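Local coordinates for isoform A of Peptidoglycan-recognition protein LB (Drosophila melanogaster, PDB 7NT0) that hydrolyses the amide bond between N-acetylmuramoyl and L-alanine in bacterial peptidoglycan with one zinc ion, probably as a scavenger that turns biologically active fragments into inactive ones, at residues P39-H44 against V111-I116; F80-G85 against R94-I99; Y149-H154 against S172-F177. The protein carries 1 engineered substitution. One frame throughout, in Å; residues are numbered along the deposited sequence. Where two conformers were deposited one is given.

Contact 1: residues P39-H44 against V111-I116; sequences PYVIIH and VGIVLI. With ZN (zinc ion), chain C; MLD (glcnac(beta1-4)-murnac(1,6-anhydro)-L-ala-gamma-D-glu-meso-a2pm-D-ala), chain D.
The imidazole of H44 meets I113 O and the CA of G112 at its edge, near its own plane, where the two neighbouring parallel strands of the central mixed sheet of a type 2 amidase run side by side. The engineered F80 packs on this ring edge-to-face, while the ring of H102 stands about perpendicular to it and takes part in a hydrogen bond with NE2. With NE2 so occupied, ND1 is left to the metal: H44 ND1 binds zinc at 2.1 Å, beside the ligand carbonyl oxygen OAM, which is 1.9 Å from the zinc. H154 and C162 complete the site. A first-shell histidine is thus set by its second shell, a common device in zinc enzymes.

The strands themselves are locked by an unbroken parallel ladder in which Y40, I42 and H44 bond in turn to V111, I113 and L115. I42 N lies 2.9 Å from V111 O in a nearly straight bond (171°), and the same residue receives I113 N on its own carbonyl.

On the face turned from the zinc the two strands offer one another aliphatic side chains: V41, I43, V111 and I113. I43 and I113 lie alongside one another, pointing the same way. I43 sets CG1 anti to its carbonyl carbon (chi1 -55°) and then folds at chi2 (-58°), which carries CD1 to 4.0 Å from I113 CB. Helix 126-142 closes this side through L135 and I136. On the same face V41 reaches diagonally past its partner V111, CG1 resting 3.7 Å from I113 CD1.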
loop_
_atom_site.group_PDB
_atom_site.type_symbol
_atom_site.label_atom_id
_atom_site.label_comp_id
_atom_site.label_asym_id
_atom_site.label_seq_id
_atom_site.Cartn_x
_atom_site.Cartn_y
_atom_site.Cartn_z
ATOM N N PRO A 39 8.939 -10.095 6.175
ATOM C CA PRO A 39 8.974 -9.827 7.604
ATOM C C PRO A 39 8.371 -8.491 8.031
ATOM O O PRO A 39 8.140 -8.329 9.223
ATOM C CB PRO A 39 10.482 -9.842 7.912
ATOM C CG PRO A 39 11.111 -9.405 6.628
ATOM C CD PRO A 39 10.273 -10.052 5.557
ATOM N N TYR A 40 8.060 -7.598 7.073
ATOM C CA TYR A 40 7.534 -6.246 7.391
ATOM C C TYR A 40 6.268 -5.973 6.575
ATOM O O TYR A 40 6.161 -6.411 5.438
ATOM C CB TYR A 40 8.551 -5.140 7.115
ATOM C CG TYR A 40 9.746 -5.208 8.016
ATOM C CD1 TYR A 40 10.898 -5.849 7.602
ATOM C CD2 TYR A 40 9.668 -4.740 9.309
ATOM C CE1 TYR A 40 11.997 -5.959 8.435
ATOM C CE2 TYR A 40 10.762 -4.837 10.153
ATOM C CZ TYR A 40 11.916 -5.454 9.716
ATOM O OH TYR A 40 12.999 -5.543 10.543
ATOM N N VAL A 41 5.337 -5.305 7.227
ATOM C CA VAL A 41 4.185 -4.656 6.558
ATOM C C VAL A 41 4.302 -3.161 6.858
ATOM O O VAL A 41 4.395 -2.772 8.025
ATOM C CB VAL A 41 2.852 -5.237 7.056
ATOM C CG1 VAL A 41 1.681 -4.452 6.471
ATOM C CG2 VAL A 41 2.761 -6.716 6.747
ATOM N N ILE A 42 4.315 -2.352 5.809
ATOM C CA ILE A 42 4.535 -0.896 5.907
ATOM C C ILE A 42 3.278 -0.211 5.382
ATOM O O ILE A 42 2.873 -0.443 4.240
ATOM C CB ILE A 42 5.819 -0.463 5.195
ATOM C CG1 ILE A 42 7.011 -1.197 5.839
ATOM C CG2 ILE A 42 5.955 1.059 5.285
ATOM C CD1 ILE A 42 8.313 -0.791 5.331
ATOM N N ILE A 43 2.652 0.573 6.219
ATOM C CA ILE A 43 1.416 1.302 5.889
ATOM C C ILE A 43 1.764 2.709 5.412
ATOM O O ILE A 43 2.601 3.427 6.035
ATOM C CB ILE A 43 0.483 1.326 7.099
ATOM C CG1 ILE A 43 0.192 -0.085 7.613
ATOM C CG2 ILE A 43 -0.793 2.095 6.796
ATOM C CD1 ILE A 43 -0.444 -1.020 6.575
ATOM N N HIS A 44 1.075 3.110 4.355
ATOM C CA HIS A 44 1.190 4.428 3.729
ATOM C C HIS A 44 -0.198 5.030 3.621
ATOM O O HIS A 44 -1.180 4.267 3.543
ATOM C CB HIS A 44 1.790 4.269 2.320
ATOM C CG HIS A 44 3.138 3.647 2.265
ATOM N ND1 HIS A 44 4.312 4.376 2.250
ATOM C CD2 HIS A 44 3.510 2.343 2.208
ATOM C CE1 HIS A 44 5.346 3.539 2.158
ATOM N NE2 HIS A 44 4.877 2.282 2.143
ATOM N N VAL A 111 5.545 -5.851 2.554
ATOM C CA VAL A 111 4.313 -5.545 1.821
ATOM C C VAL A 111 4.020 -4.080 2.127
ATOM O O VAL A 111 3.789 -3.751 3.296
ATOM C CB VAL A 111 3.162 -6.461 2.270
ATOM C CG1 VAL A 111 1.908 -6.244 1.433
ATOM C CG2 VAL A 111 3.573 -7.913 2.182
ATOM N N GLY A 112 4.013 -3.236 1.091
ATOM C CA GLY A 112 3.690 -1.820 1.216
ATOM C C GLY A 112 2.249 -1.627 0.864
ATOM O O GLY A 112 1.911 -1.870 -0.298
ATOM N N ILE A 113 1.451 -1.197 1.832
ATOM C CA ILE A 113 -0.002 -1.012 1.605
ATOM C C ILE A 113 -0.337 0.469 1.672
ATOM O O ILE A 113 -0.056 1.084 2.677
ATOM C CB ILE A 113 -0.783 -1.799 2.665
ATOM C CG1 ILE A 113 -0.361 -3.271 2.681
ATOM C CG2 ILE A 113 -2.255 -1.636 2.431
ATOM C CD1 ILE A 113 -0.918 -4.023 3.823
ATOM N N VAL A 114 -0.945 1.002 0.617
ATOM C CA VAL A 114 -1.385 2.414 0.629
ATOM C C VAL A 114 -2.881 2.446 0.848
ATOM O O VAL A 114 -3.615 1.770 0.108
ATOM C CB VAL A 114 -0.929 3.219 -0.605
ATOM C CG1 VAL A 114 -1.460 2.658 -1.901
ATOM C CG2 VAL A 114 -1.286 4.680 -0.423
ATOM N N LEU A 115 -3.307 3.223 1.846
ATOM C CA LEU A 115 -4.734 3.587 2.018
ATOM C C LEU A 115 -4.931 4.896 1.260
ATOM O O LEU A 115 -4.364 5.944 1.673
ATOM C CB LEU A 115 -5.094 3.713 3.496
ATOM C CG LEU A 115 -5.453 2.359 4.139
ATOM C CD1 LEU A 115 -4.199 1.522 4.353
ATOM C CD2 LEU A 115 -6.185 2.557 5.445
ATOM N N ILE A 116 -5.618 4.829 0.129
ATOM C CA ILE A 116 -5.797 6.005 -0.765
ATOM C C ILE A 116 -6.519 7.109 -0.006
ATOM O O ILE A 116 -7.557 6.853 0.645
ATOM C CB ILE A 116 -6.522 5.596 -2.053
ATOM C CG1 ILE A 116 -5.695 4.547 -2.803
ATOM C CG2 ILE A 116 -6.850 6.822 -2.883
ATOM C CD1 ILE A 116 -6.449 3.801 -3.919
HETATM ZN ZN ZN C . 4.547 6.428 2.494
HETATM C CAI MLD D . 3.315 8.097 -0.079
HETATM C CAL MLD D . 4.557 7.317 -0.221
HETATM O OAM MLD D . 5.206 7.058 0.774
HETATM N N MLD D . 4.910 7.033 -1.477
HETATM C CA MLD D . 6.036 6.179 -1.770
HETATM C CB MLD D . 5.818 5.460 -3.095
HETATM C C MLD D . 7.375 6.917 -1.799
HETATM O O MLD D . 7.519 7.926 -2.477
HETATM N NAN MLD D . 8.342 6.381 -1.074
HETATM C CAO MLD D . 9.738 6.602 -1.369
HETATM C CAP MLD D . 10.518 7.127 -0.137
HETATM O OBA MLD D . 11.261 8.066 -0.330
HETATM O OAQ MLD D . 10.306 6.640 1.001
HETATM C CBB MLD D . 10.246 5.319 -1.995
HETATM C CBC MLD D . 11.445 5.535 -2.842
HETATM C CBD MLD D . 11.948 4.182 -3.250
HETATM O OBE MLD D . 11.856 3.182 -2.525
HETATM N NBF MLD D . 12.518 4.168 -4.454
HETATM C CBG MLD D . 13.186 2.983 -4.923
HETATM C CBH MLD D . 14.468 2.702 -4.106
HETATM O OBI MLD D . 15.054 3.639 -3.585
HETATM N NBJ MLD D . 14.850 1.428 -3.897
HETATM C CBK MLD D . 16.053 1.049 -3.133
HETATM C CBL MLD D . 16.924 0.105 -3.952
HETATM C CBM MLD D . 15.803 0.332 -1.782
HETATM O OBO MLD D . 14.920 -0.541 -1.733
HETATM O OBN MLD D . 16.552 0.603 -0.839
HETATM C CBP MLD D . 13.381 3.231 -6.417
HETATM C CBQ MLD D . 13.225 1.962 -7.189
HETATM C CBR MLD D . 13.204 2.100 -8.696
HETATM C CBS MLD D . 13.051 0.758 -9.400
HETATM C CBT MLD D . 11.659 0.152 -9.114
HETATM O OBV MLD D . 10.654 0.760 -9.541
HETATM O OBU MLD D . 11.645 -0.939 -8.537
HETATM N NBW MLD D . 14.109 -0.171 -8.909
#

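Contact 2: residues F80-G85 against R94-I99; sequences FSFGIG and RGFNVI. Engineered in segment 80-85: F80 (natural residue Tyr). With MLD (glcnac(beta1-4)-murnac(1,6-anhydro)-L-ala-gamma-D-glu-meso-a2pm-D-ala), chain D.
F82 drives the edge of its ring at one face of F96, an edge-to-face pair with centroids 4.7 Å apart and planes at 54°, where the strand 82-84 meets the type II turn G95-V98. F82 CE1 sits above the centre of the F96 ring, whose packing is continued by Y144. At the base of the turn two backbone bonds join the segments: R94 N to F80 O (2.9 Å) and G95 N to S81 O, both on carbonyl lone pairs.

S81 carries OG anti to its carbonyl carbon (chi1 -52°); there OG accepts G112 N and gives its own proton to a water, which in turn donates to G95 O and V98 O and so ties the turn's interior to the sheet.

R94 runs extended from CG to NE, and its guanidinium is gripped on several sides: NE by I78 O, NH2 by D77 O, NH1 by I99 O. Thus held, it presents NH1 and NH2 to the carboxylate of the ligand's meso-diaminopimelate, a pairing characteristic of recognition of this peptidoglycan type. A leucine in its place would probably leave that carboxylate without its countercharge and take from the I78, D77 and I99 carbonyls the donor that R94 gives them.

Nearer the zinc, the engineered phenylalanine F80 brings CZ to 3.4 Å from the L-alanine N of the ligand. At the tip of the diaminopimelate side chain, R94 NH2 reaches ligand OBV at 2.7 Å.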
loop_
_atom_site.group_PDB
_atom_site.type_symbol
_atom_site.label_atom_id
_atom_site.label_comp_id
_atom_site.label_asym_id
_atom_site.label_seq_id
_atom_site.Cartn_x
_atom_site.Cartn_y
_atom_site.Cartn_z
ATOM N N PHE A 80 3.780 0.744 -4.612
ATOM C CA PHE A 80 3.139 0.009 -3.504
ATOM C C PHE A 80 2.809 -1.428 -3.936
ATOM O O PHE A 80 2.545 -1.718 -5.130
ATOM C CB PHE A 80 1.851 0.712 -3.096
ATOM C CG PHE A 80 2.015 2.152 -2.733
ATOM C CD1 PHE A 80 2.674 2.498 -1.575
ATOM C CD2 PHE A 80 1.492 3.159 -3.516
ATOM C CE1 PHE A 80 2.811 3.825 -1.182
ATOM C CE2 PHE A 80 1.635 4.488 -3.137
ATOM C CZ PHE A 80 2.309 4.824 -1.978
ATOM N N SER A 81 2.767 -2.315 -2.952
ATOM C CA SER A 81 2.373 -3.732 -3.148
ATOM C C SER A 81 0.874 -3.796 -3.421
ATOM O O SER A 81 0.450 -4.552 -4.289
ATOM C CB SER A 81 2.767 -4.575 -1.940
ATOM O OG SER A 81 4.139 -4.412 -1.597
ATOM N N PHE A 82 0.094 -3.043 -2.658
ATOM C CA PHE A 82 -1.377 -3.028 -2.673
ATOM C C PHE A 82 -1.860 -1.625 -2.349
ATOM O O PHE A 82 -1.233 -0.944 -1.535
ATOM C CB PHE A 82 -1.981 -4.029 -1.682
ATOM C CG PHE A 82 -1.670 -5.451 -2.013
ATOM C CD1 PHE A 82 -0.581 -6.078 -1.430
ATOM C CD2 PHE A 82 -2.463 -6.178 -2.885
ATOM C CE1 PHE A 82 -0.223 -7.352 -1.812
ATOM C CE2 PHE A 82 -2.118 -7.474 -3.232
ATOM C CZ PHE A 82 -1.018 -8.062 -2.669
ATOM N N GLY A 83 -2.993 -1.278 -2.932
ATOM C CA GLY A 83 -3.810 -0.118 -2.581
ATOM C C GLY A 83 -5.127 -0.537 -1.966
ATOM O O GLY A 83 -5.605 -1.675 -2.233
ATOM N N ILE A 84 -5.677 0.326 -1.113
ATOM C CA ILE A 84 -7.009 0.143 -0.507
ATOM C C ILE A 84 -7.831 1.369 -0.907
ATOM O O ILE A 84 -7.387 2.507 -0.608
ATOM C CB ILE A 84 -6.957 0.032 1.018
ATOM C CG1 ILE A 84 -5.917 -0.955 1.561
ATOM C CG2 ILE A 84 -8.335 -0.211 1.602
ATOM C CD1 ILE A 84 -6.136 -2.382 1.215
ATOM N N GLY A 85 -9.031 1.141 -1.423
ATOM C CA GLY A 85 -9.949 2.207 -1.796
ATOM C C GLY A 85 -11.027 2.413 -0.758
ATOM O O GLY A 85 -11.266 1.520 0.052
ATOM N N ARG A 94 2.198 -3.910 -7.017
ATOM C CA ARG A 94 3.265 -4.882 -7.368
ATOM C C ARG A 94 2.937 -6.277 -6.846
ATOM O O ARG A 94 3.435 -7.239 -7.451
ATOM C CB ARG A 94 4.597 -4.448 -6.811
ATOM C CG ARG A 94 4.995 -3.097 -7.369
ATOM C CD ARG A 94 6.447 -2.843 -7.225
ATOM N NE ARG A 94 6.767 -1.545 -7.765
ATOM C CZ ARG A 94 8.001 -1.111 -8.039
ATOM N NH1 ARG A 94 9.061 -1.851 -7.790
ATOM N NH2 ARG A 94 8.176 0.089 -8.563
ATOM N N GLY A 95 2.124 -6.390 -5.809
ATOM C CA GLY A 95 1.727 -7.690 -5.279
ATOM C C GLY A 95 2.754 -8.274 -4.320
ATOM O O GLY A 95 3.719 -7.596 -3.904
ATOM N N PHE A 96 2.455 -9.464 -3.806
ATOM C CA PHE A 96 3.322 -10.126 -2.797
ATOM C C PHE A 96 4.630 -10.577 -3.454
ATOM O O PHE A 96 4.623 -10.994 -4.612
ATOM C CB PHE A 96 2.583 -11.335 -2.201
ATOM C CG PHE A 96 1.420 -10.985 -1.299
ATOM C CD1 PHE A 96 0.139 -11.402 -1.614
ATOM C CD2 PHE A 96 1.623 -10.303 -0.117
ATOM C CE1 PHE A 96 -0.934 -11.076 -0.789
ATOM C CE2 PHE A 96 0.555 -9.992 0.725
ATOM C CZ PHE A 96 -0.714 -10.403 0.395
ATOM N N ASN A 97 5.725 -10.452 -2.724
ATOM C CA ASN A 97 7.054 -11.043 -3.058
ATOM C C ASN A 97 7.631 -10.326 -4.283
ATOM O O ASN A 97 8.513 -10.896 -4.995
ATOM C CB ASN A 97 6.954 -12.564 -3.208
ATOM C CG ASN A 97 6.870 -13.226 -1.858
ATOM O OD1 ASN A 97 5.791 -13.489 -1.351
ATOM N ND2 ASN A 97 8.013 -13.390 -1.225
ATOM N N VAL A 98 7.161 -9.108 -4.561
ATOM C CA VAL A 98 7.762 -8.269 -5.616
ATOM C C VAL A 98 8.447 -7.114 -4.907
ATOM O O VAL A 98 7.850 -6.480 -4.024
ATOM C CB VAL A 98 6.763 -7.799 -6.687
ATOM C CG1 VAL A 98 7.374 -6.781 -7.655
ATOM C CG2 VAL A 98 6.120 -8.987 -7.407
ATOM N N ILE A 99 9.683 -6.840 -5.310
ATOM C CA ILE A 99 10.455 -5.732 -4.723
ATOM C C ILE A 99 9.702 -4.444 -5.037
ATOM O O ILE A 99 9.355 -4.207 -6.199
ATOM C CB ILE A 99 11.898 -5.711 -5.264
ATOM C CG1 ILE A 99 12.643 -7.008 -4.885
ATOM C CG2 ILE A 99 12.588 -4.459 -4.764
ATOM C CD1 ILE A 99 14.136 -7.014 -5.250
HETATM C CAI MLD D . 3.315 8.097 -0.079
HETATM C CAL MLD D . 4.557 7.317 -0.221
HETATM O OAM MLD D . 5.206 7.058 0.774
HETATM N N MLD D . 4.910 7.033 -1.477
HETATM C CA MLD D . 6.036 6.179 -1.770
HETATM C CB MLD D . 5.818 5.460 -3.095
HETATM C C MLD D . 7.375 6.917 -1.799
HETATM O O MLD D . 7.519 7.926 -2.477
HETATM N NAN MLD D . 8.342 6.381 -1.074
HETATM C CAO MLD D . 9.738 6.602 -1.369
HETATM C CAP MLD D . 10.518 7.127 -0.137
HETATM O OBA MLD D . 11.261 8.066 -0.330
HETATM O OAQ MLD D . 10.306 6.640 1.001
HETATM C CBB MLD D . 10.246 5.319 -1.995
HETATM C CBC MLD D . 11.445 5.535 -2.842
HETATM C CBD MLD D . 11.948 4.182 -3.250
HETATM O OBE MLD D . 11.856 3.182 -2.525
HETATM N NBF MLD D . 12.518 4.168 -4.454
HETATM C CBG MLD D . 13.186 2.983 -4.923
HETATM C CBH MLD D . 14.468 2.702 -4.106
HETATM O OBI MLD D . 15.054 3.639 -3.585
HETATM N NBJ MLD D . 14.850 1.428 -3.897
HETATM C CBK MLD D . 16.053 1.049 -3.133
HETATM C CBL MLD D . 16.924 0.105 -3.952
HETATM C CBM MLD D . 15.803 0.332 -1.782
HETATM O OBO MLD D . 14.920 -0.541 -1.733
HETATM O OBN MLD D . 16.552 0.603 -0.839
HETATM C CBP MLD D . 13.381 3.231 -6.417
HETATM C CBQ MLD D . 13.225 1.962 -7.189
HETATM C CBR MLD D . 13.204 2.100 -8.696
HETATM C CBS MLD D . 13.051 0.758 -9.400
HETATM C CBT MLD D . 11.659 0.152 -9.114
HETATM O OBV MLD D . 10.654 0.760 -9.541
HETATM O OBU MLD D . 11.645 -0.939 -8.537
HETATM N NBW MLD D . 14.109 -0.171 -8.909
HETATM O O HOH W 1 5.506 -5.436 -3.529
#

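Contact 3: residues Y149-H154 against S172-F177; sequences YKLLGH and SSWPHF. With ZN (zinc ion), chain C; MLD (glcnac(beta1-4)-murnac(1,6-anhydro)-L-ala-gamma-D-glu-meso-a2pm-D-ala), chain D.
Y149 and H176 stack face on face, an offset pair with centroids 4.0 Å apart and planes only 4° from parallel. H176 ND1 lies over the rim of the tyrosine ring, and the H176 CB leans on the same ring in a CH-pi contact. The imidazole is also pinned in its own plane: ND1 donates to Y149 O at 2.7 Å, so one residue supplies both the stacking surface and the acceptor. Y149 reaches this position with CG set between its backbone N and carbonyl carbon (chi1 75°), and its hydroxyl shares a water with P175 O.

Beside the stack, L151 N bonds to H176 O at 2.9 Å. The bond is straight at the hydrogen, yet the donor stands well above the carbonyl plane. The side chain of L151 points to the same segment, its CD2 branch 3.6 Å from W174 CB.

What positions these groups is the type II turn W174-F177, with H176 at its third place and a positive phi. W174 is fixed in turn by E170 at NE1 and by a cation-pi contact with K133, and F177 lays its ring over S172 CA. The turn therefore fastens the segment after helix 165-171 along the edge strand 149-153, and just after G153 the chain brings H154 ND1 to the zinc, 2.1 Å away.

Because H176 ND1 spends its hydrogen on the Y149 carbonyl, a neutral imidazole here would probably carry its lone pair at NE2, and the ring is unlikely to flip without losing that bond.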
loop_
_atom_site.group_PDB
_atom_site.type_symbol
_atom_site.label_atom_id
_atom_site.label_comp_id
_atom_site.label_asym_id
_atom_site.label_seq_id
_atom_site.Cartn_x
_atom_site.Cartn_y
_atom_site.Cartn_z
ATOM N N TYR A 149 5.613 -11.181 11.449
ATOM C CA TYR A 149 5.804 -9.868 10.790
ATOM C C TYR A 149 5.771 -8.728 11.812
ATOM O O TYR A 149 5.102 -8.773 12.902
ATOM C CB TYR A 149 4.787 -9.664 9.662
ATOM C CG TYR A 149 3.395 -9.353 10.144
ATOM C CD1 TYR A 149 2.935 -8.057 10.253
ATOM C CD2 TYR A 149 2.512 -10.367 10.458
ATOM C CE1 TYR A 149 1.637 -7.787 10.683
ATOM C CE2 TYR A 149 1.228 -10.110 10.897
ATOM C CZ TYR A 149 0.781 -8.821 11.016
ATOM O OH TYR A 149 -0.479 -8.619 11.499
ATOM N N LYS A 150 6.452 -7.639 11.439
ATOM C CA LYS A 150 6.379 -6.363 12.164
ATOM C C LYS A 150 5.599 -5.364 11.303
ATOM O O LYS A 150 5.911 -5.252 10.128
ATOM C CB LYS A 150 7.789 -5.852 12.454
ATOM C CG LYS A 150 8.587 -6.764 13.384
ATOM C CD LYS A 150 10.067 -6.576 13.208
ATOM C CE LYS A 150 10.878 -7.071 14.394
ATOM N NZ LYS A 150 10.492 -8.459 14.727
ATOM N N LEU A 151 4.602 -4.741 11.889
ATOM C CA LEU A 151 3.760 -3.713 11.235
ATOM C C LEU A 151 4.347 -2.353 11.559
ATOM O O LEU A 151 4.518 -2.037 12.775
ATOM C CB LEU A 151 2.337 -3.803 11.755
ATOM C CG LEU A 151 1.384 -2.720 11.280
ATOM C CD1 LEU A 151 1.089 -2.936 9.803
ATOM C CD2 LEU A 151 0.107 -2.748 12.087
ATOM N N LEU A 152 4.633 -1.569 10.519
ATOM C CA LEU A 152 5.211 -0.218 10.684
ATOM C C LEU A 152 4.394 0.796 9.881
ATOM O O LEU A 152 3.821 0.389 8.856
ATOM C CB LEU A 152 6.637 -0.226 10.160
ATOM C CG LEU A 152 7.592 -1.202 10.848
ATOM C CD1 LEU A 152 8.905 -1.266 10.100
ATOM C CD2 LEU A 152 7.803 -0.810 12.291
ATOM N N GLY A 153 4.463 2.065 10.266
ATOM C CA GLY A 153 4.110 3.193 9.377
ATOM C C GLY A 153 5.352 3.630 8.639
ATOM O O GLY A 153 6.475 3.489 9.190
ATOM N N HIS A 154 5.198 4.136 7.425
ATOM C CA HIS A 154 6.334 4.658 6.622
ATOM C C HIS A 154 7.249 5.571 7.501
ATOM O O HIS A 154 8.482 5.451 7.388
ATOM C CB HIS A 154 5.795 5.361 5.387
ATOM C CG HIS A 154 6.842 5.669 4.367
ATOM N ND1 HIS A 154 6.531 6.347 3.232
ATOM C CD2 HIS A 154 8.176 5.413 4.324
ATOM C CE1 HIS A 154 7.623 6.529 2.505
ATOM N NE2 HIS A 154 8.667 5.908 3.142
ATOM N N SER A 172 -1.097 1.976 15.303
ATOM C CA SER A 172 -0.372 1.747 16.583
ATOM C C SER A 172 -1.146 0.761 17.473
ATOM O O SER A 172 -0.518 0.138 18.324
ATOM C CB SER A 172 -0.100 3.041 17.305
ATOM O OG SER A 172 0.746 3.874 16.526
ATOM N N SER A 173 -2.444 0.631 17.270
ATOM C CA SER A 173 -3.340 -0.269 18.043
ATOM C C SER A 173 -3.469 -1.660 17.400
ATOM O O SER A 173 -4.144 -2.537 17.997
ATOM C CB SER A 173 -4.691 0.370 18.204
ATOM O OG SER A 173 -5.433 0.274 17.009
ATOM N N TRP A 174 -2.913 -1.889 16.213
ATOM C CA TRP A 174 -3.155 -3.148 15.469
ATOM C C TRP A 174 -2.210 -4.210 15.977
ATOM O O TRP A 174 -1.112 -3.881 16.426
ATOM C CB TRP A 174 -2.929 -2.965 13.977
ATOM C CG TRP A 174 -3.995 -2.155 13.327
ATOM C CD1 TRP A 174 -5.009 -1.477 13.914
ATOM C CD2 TRP A 174 -4.155 -1.970 11.910
ATOM N NE1 TRP A 174 -5.778 -0.858 12.965
ATOM C CE2 TRP A 174 -5.285 -1.153 11.728
ATOM C CE3 TRP A 174 -3.446 -2.421 10.799
ATOM C CZ2 TRP A 174 -5.712 -0.756 10.459
ATOM C CZ3 TRP A 174 -3.847 -2.003 9.545
ATOM C CH2 TRP A 174 -4.986 -1.209 9.380
ATOM N N PRO A 175 -2.561 -5.495 15.775
ATOM C CA PRO A 175 -1.626 -6.585 16.063
ATOM C C PRO A 175 -0.290 -6.381 15.339
ATOM O O PRO A 175 -0.290 -5.882 14.197
ATOM C CB PRO A 175 -2.343 -7.808 15.471
ATOM C CG PRO A 175 -3.801 -7.446 15.533
ATOM C CD PRO A 175 -3.813 -5.967 15.171
ATOM N N HIS A 176 0.814 -6.702 16.012
ATOM C CA HIS A 176 2.185 -6.739 15.444
ATOM C C HIS A 176 2.745 -5.332 15.210
ATOM O O HIS A 176 3.861 -5.247 14.687
ATOM C CB HIS A 176 2.233 -7.542 14.151
ATOM C CG HIS A 176 1.968 -9.006 14.318
ATOM N ND1 HIS A 176 2.882 -9.948 13.965
ATOM C CD2 HIS A 176 0.875 -9.668 14.771
ATOM C CE1 HIS A 176 2.380 -11.152 14.190
ATOM N NE2 HIS A 176 1.143 -11.013 14.718
ATOM N N PHE A 177 2.047 -4.276 15.615
ATOM C CA PHE A 177 2.612 -2.914 15.559
ATOM C C PHE A 177 3.899 -2.902 16.377
ATOM O O PHE A 177 3.837 -3.372 17.533
ATOM C CB PHE A 177 1.689 -1.851 16.134
ATOM C CG PHE A 177 2.318 -0.497 15.980
ATOM C CD1 PHE A 177 2.420 0.083 14.710
ATOM C CD2 PHE A 177 2.874 0.166 17.069
ATOM C CE1 PHE A 177 3.031 1.310 14.546
ATOM C CE2 PHE A 177 3.489 1.398 16.890
ATOM C CZ PHE A 177 3.568 1.967 15.637
HETATM ZN ZN ZN C . 4.547 6.428 2.494
HETATM C CAI MLD D . 3.315 8.097 -0.079
HETATM C CAL MLD D . 4.557 7.317 -0.221
HETATM O OAM MLD D . 5.206 7.058 0.774
HETATM N N MLD D . 4.910 7.033 -1.477
HETATM C CA MLD D . 6.036 6.179 -1.770
HETATM C CB MLD D . 5.818 5.460 -3.095
HETATM C C MLD D . 7.375 6.917 -1.799
HETATM O O MLD D . 7.519 7.926 -2.477
HETATM N NAN MLD D . 8.342 6.381 -1.074
HETATM C CAO MLD D . 9.738 6.602 -1.369
HETATM C CAP MLD D . 10.518 7.127 -0.137
HETATM O OBA MLD D . 11.261 8.066 -0.330
HETATM O OAQ MLD D . 10.306 6.640 1.001
HETATM C CBB MLD D . 10.246 5.319 -1.995
HETATM C CBC MLD D . 11.445 5.535 -2.842
HETATM C CBD MLD D . 11.948 4.182 -3.250
HETATM O OBE MLD D . 11.856 3.182 -2.525
HETATM N NBF MLD D . 12.518 4.168 -4.454
HETATM C CBG MLD D . 13.186 2.983 -4.923
HETATM C CBH MLD D . 14.468 2.702 -4.106
HETATM O OBI MLD D . 15.054 3.639 -3.585
HETATM N NBJ MLD D . 14.850 1.428 -3.897
HETATM C CBK MLD D . 16.053 1.049 -3.133
HETATM C CBL MLD D . 16.924 0.105 -3.952
HETATM C CBM MLD D . 15.803 0.332 -1.782
HETATM O OBO MLD D . 14.920 -0.541 -1.733
HETATM O OBN MLD D . 16.552 0.603 -0.839
HETATM C CBP MLD D . 13.381 3.231 -6.417
HETATM C CBQ MLD D . 13.225 1.962 -7.189
HETATM C CBR MLD D . 13.204 2.100 -8.696
HETATM C CBS MLD D . 13.051 0.758 -9.400
HETATM C CBT MLD D . 11.659 0.152 -9.114
HETATM O OBV MLD D . 10.654 0.760 -9.541
HETATM O OBU MLD D . 11.645 -0.939 -8.537
HETATM N NBW MLD D . 14.109 -0.171 -8.909
HETATM O O HOH W 2 -1.569 -6.134 11.885
#

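All three contacts gather on one mixed sheet, in which strands 82-84, 110-115, 38-45 and 149-153 are successive neighbours. Contact 1 pairs two interior strands; contact 2 flanks it through strand 82-84, and contact 3 through strand 149-153 at the edge. Their centres lie about 8 Å (1 to 2), about 10 Å (1 to 3) and about 17 Å (2 to 3) apart. Along the chain, contact 2 falls within the span between the two segments of contact 1, while contact 3 follows both. Contacts 1 and 3 each supply a zinc histidine; contact 2 grips the diaminopimelate carboxylate and, through the engineered F80, also borders the zinc site, so the sheet sets cleavage and recognition in one frame.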